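Local coordinates for hydrazine synthase subunit alpha (Candidatus Kuenenia stuttgartiensis, PDB 5C2V), which makes hydrazine as part of the hydrazine synthase complex, condensing hydroxylamine received from the gamma subunit with ammonia, and carries two c-type hemes, at residues D[507-512]-D[592-597]; D[520-525]-D[636-641]; D[608-613]-D[630-635]. All coordinates share one frame; numbering follows the deposited sequence.

From the N terminus, the chain first runs through 507-512 and 520-525, on successive strands of the heme-binding middle domain. Contact 1 closes when 592-597 returns to 507-512. The chain then pairs strand 596-599 with strand 605-609 and enters 608-613. Contact 3 closes a short loop from there to 630-635. Contact 2 closes last, when 636-641 reaches back to 520-525. Contacts 1 and 2 therefore cross along the chain, contacts 1 and 3 lie in series, and contact 3 nests inside contact 2. Direct bonds join them, including A593 to S520 and T637 to D613. Together they tie the middle-domain sheets to the chain leading into helix 646-657.

Contact 1. Residues D[507-512]-D[592-597]; sequences GYQYVE and FAFRYL
Y508 and F594 form a single antiparallel bridge, of the hydrogen-bonded kind. Y508 N donates to F594 O at 2.6 Å. F594 N donates back to Y508 O at 2.7 Å. The Y508 ring leaves the strand with chi1 at -65°, which puts it beside its own backbone N and sets one ring face against L597. The methyl CD1 of L597 sits over the ring centre, 3.3 Å from the centroid. It is a CH-pi contact made by one branch, and the two side chains cross at about a right angle. The ring edge runs past F594 O and R595 O. The far end of Y508 is held elsewhere, its OH bonded to E759 and R463.

Strand 503-510 is an outermost strand of the four-stranded antiparallel sheet in the middle domain. The partner segment leads into the beta hairpin of strands 596-599 and 605-609. R595 and Y596 both face K609 there, a classic beta bulge.

Q509 works on the F594 ring. Its chain bends at chi2 (60°), which brings the amide to the ring edge. NE2 lies 3.5 Å from F594 CE1, and the amide and ring planes are 47° apart. The same NE2 makes a weak hydrogen bond to F592 O at 3.2 Å. Y508 O sits at the edge of the F594 ring as well, in its plane. Beside the bridge, A593 CB rests on G507 CA at 3.7 Å.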
loop_
_atom_site.group_PDB
_atom_site.type_symbol
_atom_site.label_atom_id
_atom_site.label_comp_id
_atom_site.label_asym_id
_atom_site.label_seq_id
_atom_site.Cartn_x
_atom_site.Cartn_y
_atom_site.Cartn_z
ATOM N N GLY D 507 -14.895 18.033 -23.596
ATOM C CA GLY D 507 -16.239 17.780 -24.085
ATOM C C GLY D 507 -16.675 16.338 -23.946
ATOM O O GLY D 507 -15.900 15.490 -23.529
ATOM N N TYR D 508 -17.915 16.054 -24.322
ATOM C CA TYR D 508 -18.458 14.710 -24.170
ATOM C C TYR D 508 -18.616 14.011 -25.512
ATOM O O TYR D 508 -18.862 14.656 -26.530
ATOM C CB TYR D 508 -19.805 14.756 -23.455
ATOM C CG TYR D 508 -19.745 15.251 -22.030
ATOM C CD1 TYR D 508 -19.673 14.358 -20.969
ATOM C CD2 TYR D 508 -19.783 16.611 -21.742
ATOM C CE1 TYR D 508 -19.635 14.803 -19.663
ATOM C CE2 TYR D 508 -19.744 17.065 -20.437
ATOM C CZ TYR D 508 -19.667 16.157 -19.402
ATOM O OH TYR D 508 -19.625 16.601 -18.101
ATOM N N GLN D 509 -18.476 12.689 -25.512
ATOM C CA GLN D 509 -18.689 11.919 -26.735
ATOM C C GLN D 509 -19.463 10.636 -26.455
ATOM O O GLN D 509 -19.166 9.928 -25.501
ATOM C CB GLN D 509 -17.353 11.589 -27.401
ATOM C CG GLN D 509 -17.499 10.993 -28.789
ATOM C CD GLN D 509 -18.227 11.920 -29.742
ATOM O OE1 GLN D 509 -19.136 11.502 -30.459
ATOM N NE2 GLN D 509 -17.830 13.187 -29.754
ATOM N N TYR D 510 -20.451 10.331 -27.290
ATOM C CA TYR D 510 -21.288 9.157 -27.059
ATOM C C TYR D 510 -20.515 7.855 -27.259
ATOM O O TYR D 510 -19.481 7.827 -27.927
ATOM C CB TYR D 510 -22.522 9.180 -27.969
ATOM C CG TYR D 510 -22.230 9.137 -29.455
ATOM C CD1 TYR D 510 -22.094 7.924 -30.122
ATOM C CD2 TYR D 510 -22.115 10.306 -30.195
ATOM C CE1 TYR D 510 -21.835 7.880 -31.481
ATOM C CE2 TYR D 510 -21.858 10.271 -31.553
ATOM C CZ TYR D 510 -21.718 9.056 -32.191
ATOM O OH TYR D 510 -21.462 9.016 -33.542
ATOM N N VAL D 511 -21.025 6.782 -26.662
ATOM C CA VAL D 511 -20.412 5.464 -26.776
ATOM C C VAL D 511 -21.373 4.486 -27.448
ATOM O O VAL D 511 -22.557 4.439 -27.114
ATOM C CB VAL D 511 -19.994 4.916 -25.392
ATOM C CG1 VAL D 511 -19.514 3.477 -25.500
ATOM C CG2 VAL D 511 -18.911 5.791 -24.783
ATOM N N GLU D 512 -20.857 3.709 -28.397
ATOM C CA GLU D 512 -21.666 2.739 -29.125
ATOM C C GLU D 512 -22.139 1.614 -28.210
ATOM O O GLU D 512 -21.573 1.391 -27.140
ATOM C CB GLU D 512 -20.881 2.160 -30.306
ATOM C CG GLU D 512 -20.448 3.188 -31.340
ATOM C CD GLU D 512 -21.604 3.716 -32.167
ATOM O OE1 GLU D 512 -21.423 4.746 -32.850
ATOM O OE2 GLU D 512 -22.689 3.098 -32.144
ATOM N N PHE D 592 -16.618 15.763 -33.320
ATOM C CA PHE D 592 -15.879 16.483 -32.290
ATOM C C PHE D 592 -16.592 16.394 -30.945
ATOM O O PHE D 592 -17.802 16.171 -30.893
ATOM C CB PHE D 592 -15.681 17.945 -32.692
ATOM C CG PHE D 592 -14.699 18.134 -33.811
ATOM C CD1 PHE D 592 -15.116 18.098 -35.131
ATOM C CD2 PHE D 592 -13.356 18.340 -33.544
ATOM C CE1 PHE D 592 -14.215 18.268 -36.164
ATOM C CE2 PHE D 592 -12.448 18.510 -34.573
ATOM C CZ PHE D 592 -12.879 18.474 -35.885
ATOM N N ALA D 593 -15.836 16.557 -29.863
ATOM C CA ALA D 593 -16.390 16.475 -28.516
ATOM C C ALA D 593 -17.493 17.508 -28.295
ATOM O O ALA D 593 -17.290 18.705 -28.498
ATOM C CB ALA D 593 -15.289 16.649 -27.482
ATOM N N PHE D 594 -18.659 17.031 -27.872
ATOM C CA PHE D 594 -19.816 17.893 -27.654
ATOM C C PHE D 594 -19.704 18.627 -26.323
ATOM O O PHE D 594 -19.110 18.119 -25.373
ATOM C CB PHE D 594 -21.110 17.077 -27.703
ATOM C CG PHE D 594 -21.363 16.415 -29.030
ATOM C CD1 PHE D 594 -20.728 15.228 -29.362
ATOM C CD2 PHE D 594 -22.242 16.976 -29.941
ATOM C CE1 PHE D 594 -20.960 14.617 -30.580
ATOM C CE2 PHE D 594 -22.479 16.368 -31.161
ATOM C CZ PHE D 594 -21.838 15.188 -31.480
ATOM N N ARG D 595 -20.283 19.820 -26.256
ATOM C CA ARG D 595 -20.172 20.653 -25.064
ATOM C C ARG D 595 -21.115 20.220 -23.941
ATOM O O ARG D 595 -20.716 20.174 -22.778
ATOM C CB ARG D 595 -20.427 22.120 -25.423
ATOM C CG ARG D 595 -20.597 23.034 -24.221
ATOM C CD ARG D 595 -20.582 24.498 -24.622
ATOM N NE ARG D 595 -19.231 25.052 -24.623
ATOM C CZ ARG D 595 -18.829 26.032 -23.820
ATOM N NH1 ARG D 595 -19.677 26.574 -22.958
ATOM N NH2 ARG D 595 -17.582 26.474 -23.885
ATOM N N TYR D 596 -22.359 19.896 -24.285
ATOM C CA TYR D 596 -23.366 19.608 -23.265
ATOM C C TYR D 596 -23.975 18.211 -23.377
ATOM O O TYR D 596 -23.636 17.441 -24.276
ATOM C CB TYR D 596 -24.487 20.648 -23.327
ATOM C CG TYR D 596 -24.052 22.054 -22.981
ATOM C CD1 TYR D 596 -23.205 22.298 -21.907
ATOM C CD2 TYR D 596 -24.487 23.137 -23.731
ATOM C CE1 TYR D 596 -22.809 23.584 -21.588
ATOM C CE2 TYR D 596 -24.095 24.424 -23.423
ATOM C CZ TYR D 596 -23.256 24.643 -22.351
ATOM O OH TYR D 596 -22.864 25.925 -22.042
ATOM N N LEU D 597 -24.880 17.903 -22.450
ATOM C CA LEU D 597 -25.636 16.656 -22.479
ATOM C C LEU D 597 -27.131 16.908 -22.561
ATOM O O LEU D 597 -27.615 17.979 -22.194
ATOM C CB LEU D 597 -25.350 15.803 -21.241
ATOM C CG LEU D 597 -24.298 14.709 -21.393
ATOM C CD1 LEU D 597 -22.946 15.350 -21.378
ATOM C CD2 LEU D 597 -24.414 13.667 -20.291
#

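Contact 2. Residues D[520-525]-D[636-641]; sequences SQLSDV and LTLDKQ
L522 reaches across to L636, L638 and Q641 and divides its two methyls among them. CD2 goes to L636. It lies 3.7 Å from L636 CA and also 3.7 Å from L636 CD2. The two leucines lie alongside, pointing in opposite senses, with CD2 meeting CD2. The CD2 branch of L636 also lies near the backbone of Q521, 4.4 Å from Q521 C.

The other branch, L522 CD1, has two partners. L638 CD2 is 4.0 Å away, and the two side chains pass at a slant. Q641 NE2 is closer, 3.5 Å from the same methyl. The Q641 chain is extended beyond CG, which carries its amide out to L522. That amide takes its polar partners elsewhere: NE2 bonds to Q466 OE1, and OE1 bonds to Y468 OH. Two bonds from different residues fix how the amide is turned, and its NE2 meets L522 by van der Waals contact alone. The contact is thus apolar on the strand side and mixed on the other. Within 636-641 the backbone turns, with K640 N bonded to T637 O at 3.2 Å. L636, L638 and Q641 approach L522 from this turning piece of chain.

Q521, next to L522, points away from 636-641. Its OE1 bonds to W431 NE1, and its side chain is about 9 Å from a bound heme c at the nearest atoms.

The contact joins a middle-domain strand to the start of the cytochrome c family region. Strand 517-522 is an outermost strand of a mixed sheet with 428-433 and 553-556. L636 also touches W428 on strand 428-433. Q641 packs on I506 of strand 503-510, L522 packs on Q466 of strand 461-467, and the chain beyond 636-641 enters helix 646-657.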
loop_
_atom_site.group_PDB
_atom_site.type_symbol
_atom_site.label_atom_id
_atom_site.label_comp_id
_atom_site.label_asym_id
_atom_site.label_seq_id
_atom_site.Cartn_x
_atom_site.Cartn_y
_atom_site.Cartn_z
ATOM N N SER D 520 -12.969 13.290 -32.306
ATOM C CA SER D 520 -11.992 14.297 -32.693
ATOM C C SER D 520 -11.947 15.373 -31.614
ATOM O O SER D 520 -12.978 15.740 -31.052
ATOM C CB SER D 520 -12.346 14.911 -34.049
ATOM O OG SER D 520 -12.514 13.913 -35.039
ATOM N N GLN D 521 -10.753 15.879 -31.326
ATOM C CA GLN D 521 -10.574 16.828 -30.237
ATOM C C GLN D 521 -9.284 17.624 -30.382
ATOM O O GLN D 521 -8.545 17.456 -31.350
ATOM C CB GLN D 521 -10.571 16.097 -28.899
ATOM C CG GLN D 521 -9.398 15.149 -28.745
ATOM C CD GLN D 521 -9.245 14.639 -27.332
ATOM O OE1 GLN D 521 -10.186 14.107 -26.745
ATOM N NE2 GLN D 521 -8.056 14.809 -26.772
ATOM N N LEU D 522 -9.015 18.475 -29.396
ATOM C CA LEU D 522 -7.813 19.301 -29.378
ATOM C C LEU D 522 -6.544 18.456 -29.365
ATOM O O LEU D 522 -6.541 17.326 -28.876
ATOM C CB LEU D 522 -7.824 20.230 -28.162
ATOM C CG LEU D 522 -8.898 21.313 -28.085
ATOM C CD1 LEU D 522 -9.089 21.763 -26.646
ATOM C CD2 LEU D 522 -8.520 22.491 -28.963
ATOM N N SER D 523 -5.467 19.012 -29.909
ATOM C CA SER D 523 -4.181 18.328 -29.930
ATOM C C SER D 523 -3.107 19.218 -29.314
ATOM O O SER D 523 -3.317 20.420 -29.139
ATOM C CB SER D 523 -3.798 17.935 -31.359
ATOM O OG SER D 523 -3.544 19.078 -32.155
ATOM N N ASP D 524 -1.971 18.615 -28.974
ATOM C CA ASP D 524 -0.872 19.301 -28.291
ATOM C C ASP D 524 -1.301 19.865 -26.937
ATOM O O ASP D 524 -0.721 20.834 -26.448
ATOM C CB ASP D 524 -0.300 20.422 -29.166
ATOM C CG ASP D 524 0.477 19.896 -30.358
ATOM O OD1 ASP D 524 1.047 18.789 -30.259
ATOM O OD2 ASP D 524 0.525 20.595 -31.392
ATOM N N VAL D 525 -2.320 19.256 -26.338
ATOM C CA VAL D 525 -2.776 19.645 -25.006
ATOM C C VAL D 525 -2.995 18.406 -24.140
ATOM O O VAL D 525 -3.432 17.366 -24.636
ATOM C CB VAL D 525 -4.081 20.475 -25.065
ATOM C CG1 VAL D 525 -3.841 21.803 -25.772
ATOM C CG2 VAL D 525 -5.188 19.693 -25.752
ATOM N N LEU D 636 -12.686 23.823 -30.316
ATOM C CA LEU D 636 -11.306 24.141 -30.668
ATOM C C LEU D 636 -10.860 25.520 -30.183
ATOM O O LEU D 636 -9.700 25.892 -30.349
ATOM C CB LEU D 636 -11.105 24.037 -32.181
ATOM C CG LEU D 636 -11.262 22.635 -32.771
ATOM C CD1 LEU D 636 -10.693 22.575 -34.181
ATOM C CD2 LEU D 636 -10.602 21.595 -31.876
ATOM N N THR D 637 -11.770 26.276 -29.580
ATOM C CA THR D 637 -11.414 27.600 -29.081
ATOM C C THR D 637 -11.053 27.537 -27.600
ATOM O O THR D 637 -11.913 27.299 -26.751
ATOM C CB THR D 637 -12.556 28.611 -29.291
ATOM O OG1 THR D 637 -13.079 28.476 -30.618
ATOM C CG2 THR D 637 -12.051 30.032 -29.091
ATOM N N LEU D 638 -9.776 27.757 -27.297
ATOM C CA LEU D 638 -9.276 27.668 -25.928
ATOM C C LEU D 638 -9.891 28.742 -25.039
ATOM O O LEU D 638 -10.074 28.539 -23.838
ATOM C CB LEU D 638 -7.751 27.783 -25.905
ATOM C CG LEU D 638 -6.966 26.633 -26.537
ATOM C CD1 LEU D 638 -5.470 26.897 -26.455
ATOM C CD2 LEU D 638 -7.317 25.316 -25.865
ATOM N N ASP D 639 -10.198 29.883 -25.642
ATOM C CA ASP D 639 -10.826 30.994 -24.940
ATOM C C ASP D 639 -12.166 30.571 -24.343
ATOM O O ASP D 639 -12.499 30.926 -23.213
ATOM C CB ASP D 639 -11.017 32.176 -25.901
ATOM C CG ASP D 639 -11.231 33.497 -25.183
ATOM O OD1 ASP D 639 -11.854 33.508 -24.101
ATOM O OD2 ASP D 639 -10.775 34.533 -25.710
ATOM N N LYS D 640 -12.924 29.801 -25.116
ATOM C CA LYS D 640 -14.304 29.476 -24.773
ATOM C C LYS D 640 -14.498 28.114 -24.095
ATOM O O LYS D 640 -15.632 27.718 -23.826
ATOM C CB LYS D 640 -15.159 29.558 -26.038
ATOM C CG LYS D 640 -14.849 30.794 -26.868
ATOM C CD LYS D 640 -15.636 30.838 -28.162
ATOM C CE LYS D 640 -17.076 31.235 -27.916
ATOM N NZ LYS D 640 -17.800 31.455 -29.198
ATOM N N GLN D 641 -13.408 27.398 -23.831
ATOM C CA GLN D 641 -13.501 26.074 -23.212
ATOM C C GLN D 641 -14.120 26.152 -21.815
ATOM O O GLN D 641 -13.678 26.929 -20.969
ATOM C CB GLN D 641 -12.123 25.411 -23.139
ATOM C CG GLN D 641 -12.177 23.917 -22.845
ATOM C CD GLN D 641 -10.799 23.286 -22.763
ATOM O OE1 GLN D 641 -9.917 23.781 -22.063
ATOM N NE2 GLN D 641 -10.609 22.186 -23.483
#

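Contact 3. Residues D[608-613]-D[630-635]; sequences VKHGED and SQPVEG
This is a polar contact between the loop that follows strand 605-609 and a later part of the same irregular chain, with the glutamate E634 received by backbone and side chain. Segment 608-613 begins on the last residues of that strand and runs on as loop. The partner segment, 630-635, lies further along, before helix 646-657. E634 extends fully, with CG opposite its own nitrogen (chi1 -180°). Its carboxylate reaches H610 and G611. H610 ND1 donates to E634 OE2 at 2.6 Å, a His-carboxylate hydrogen bond. The oxygen lies close to the imidazole plane, at the ring edge, but the donor stands 41° out of the carboxylate plane. G611 N donates to E634 OE1; its modelled length is too short to be trusted. P632 CB approaches the same histidine at CE1, 4.1 Å away. D613 O lies 3.3 Å from E634 CA, a CA-H...O contact. G635 N makes a weak bond to D613 OD2 at 3.1 Å, while D613 OD1 is held by T637.

H610 holds OE2; if the G611 bond is real, the two together would limit rotation of the carboxylate. The buried carboxylate may favour a protonated H610, which may in turn help keep E634 ionised.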
loop_
_atom_site.group_PDB
_atom_site.type_symbol
_atom_site.label_atom_id
_atom_site.label_comp_id
_atom_site.label_asym_id
_atom_site.label_seq_id
_atom_site.Cartn_x
_atom_site.Cartn_y
_atom_site.Cartn_z
ATOM N N VAL D 608 -26.084 13.679 -26.583
ATOM C CA VAL D 608 -25.070 14.733 -26.539
ATOM C C VAL D 608 -25.575 16.003 -27.220
ATOM O O VAL D 608 -26.411 15.941 -28.120
ATOM C CB VAL D 608 -23.758 14.285 -27.211
ATOM C CG1 VAL D 608 -23.061 13.229 -26.367
ATOM C CG2 VAL D 608 -24.027 13.766 -28.615
ATOM N N LYS D 609 -25.069 17.154 -26.785
ATOM C CA LYS D 609 -25.579 18.432 -27.273
ATOM C C LYS D 609 -24.475 19.411 -27.676
ATOM O O LYS D 609 -23.489 19.587 -26.956
ATOM C CB LYS D 609 -26.471 19.072 -26.210
ATOM C CG LYS D 609 -27.262 20.272 -26.695
ATOM C CD LYS D 609 -28.138 20.829 -25.586
ATOM C CE LYS D 609 -29.060 21.917 -26.104
ATOM N NZ LYS D 609 -29.978 21.404 -27.159
ATOM N N HIS D 610 -24.661 20.049 -28.831
ATOM C CA HIS D 610 -23.724 21.047 -29.339
ATOM C C HIS D 610 -23.720 22.313 -28.489
ATOM O O HIS D 610 -24.738 22.686 -27.905
ATOM C CB HIS D 610 -24.061 21.412 -30.789
ATOM C CG HIS D 610 -23.562 20.425 -31.798
ATOM N ND1 HIS D 610 -22.225 20.120 -31.944
ATOM C CD2 HIS D 610 -24.220 19.686 -32.721
ATOM C CE1 HIS D 610 -22.083 19.230 -32.909
ATOM N NE2 HIS D 610 -23.277 18.949 -33.397
ATOM N N GLY D 611 -22.568 22.975 -28.432
ATOM C CA GLY D 611 -22.437 24.226 -27.708
ATOM C C GLY D 611 -22.374 25.414 -28.648
ATOM O O GLY D 611 -22.718 25.299 -29.824
ATOM N N GLU D 612 -21.934 26.558 -28.132
ATOM C CA GLU D 612 -21.853 27.767 -28.944
ATOM C C GLU D 612 -20.588 27.792 -29.789
ATOM O O GLU D 612 -20.538 28.477 -30.811
ATOM C CB GLU D 612 -21.917 29.021 -28.066
ATOM C CG GLU D 612 -22.298 30.303 -28.816
ATOM C CD GLU D 612 -21.118 30.977 -29.498
ATOM O OE1 GLU D 612 -19.964 30.680 -29.125
ATOM O OE2 GLU D 612 -21.343 31.793 -30.417
ATOM N N ASP D 613 -19.574 27.021 -29.410
ATOM C CA ASP D 613 -18.334 27.125 -30.156
ATOM C C ASP D 613 -18.433 26.143 -31.304
ATOM O O ASP D 613 -18.229 24.938 -31.152
ATOM C CB ASP D 613 -17.131 26.820 -29.258
ATOM C CG ASP D 613 -15.816 26.826 -30.012
ATOM O OD1 ASP D 613 -15.667 27.639 -30.949
ATOM O OD2 ASP D 613 -14.928 26.019 -29.664
ATOM N N SER D 630 -16.318 16.278 -42.362
ATOM C CA SER D 630 -17.763 16.224 -42.558
ATOM C C SER D 630 -18.531 16.805 -41.374
ATOM O O SER D 630 -19.609 17.373 -41.540
ATOM C CB SER D 630 -18.212 14.781 -42.801
ATOM O OG SER D 630 -17.340 14.120 -43.702
ATOM N N GLN D 631 -17.966 16.656 -40.181
ATOM C CA GLN D 631 -18.660 17.018 -38.950
ATOM C C GLN D 631 -18.441 18.475 -38.559
ATOM O O GLN D 631 -17.408 19.060 -38.884
ATOM C CB GLN D 631 -18.208 16.103 -37.809
ATOM C CG GLN D 631 -18.109 14.640 -38.198
ATOM C CD GLN D 631 -19.446 14.030 -38.578
ATOM O OE1 GLN D 631 -20.506 14.573 -38.264
ATOM N NE2 GLN D 631 -19.401 12.894 -39.265
ATOM N N PRO D 632 -19.426 19.067 -37.861
ATOM C CA PRO D 632 -19.302 20.423 -37.316
ATOM C C PRO D 632 -18.076 20.559 -36.420
ATOM O O PRO D 632 -17.736 19.620 -35.702
ATOM C CB PRO D 632 -20.593 20.597 -36.510
ATOM C CG PRO D 632 -21.563 19.672 -37.154
ATOM C CD PRO D 632 -20.757 18.489 -37.600
ATOM N N VAL D 633 -17.426 21.716 -36.461
ATOM C CA VAL D 633 -16.200 21.928 -35.702
ATOM C C VAL D 633 -16.510 22.523 -34.335
ATOM O O VAL D 633 -16.939 23.669 -34.239
ATOM C CB VAL D 633 -15.236 22.860 -36.453
ATOM C CG1 VAL D 633 -13.959 23.054 -35.658
ATOM C CG2 VAL D 633 -14.937 22.304 -37.834
ATOM N N GLU D 634 -16.277 21.750 -33.280
ATOM C CA GLU D 634 -16.639 22.188 -31.936
ATOM C C GLU D 634 -15.520 21.977 -30.920
ATOM O O GLU D 634 -14.844 20.949 -30.926
ATOM C CB GLU D 634 -17.904 21.462 -31.468
ATOM C CG GLU D 634 -18.366 21.855 -30.072
ATOM C CD GLU D 634 -19.757 21.348 -29.747
ATOM O OE1 GLU D 634 -20.406 21.930 -28.853
ATOM O OE2 GLU D 634 -20.202 20.369 -30.384
ATOM N N GLY D 635 -15.331 22.968 -30.053
ATOM C CA GLY D 635 -14.422 22.845 -28.929
ATOM C C GLY D 635 -12.959 23.079 -29.249
ATOM O O GLY D 635 -12.082 22.581 -28.543
#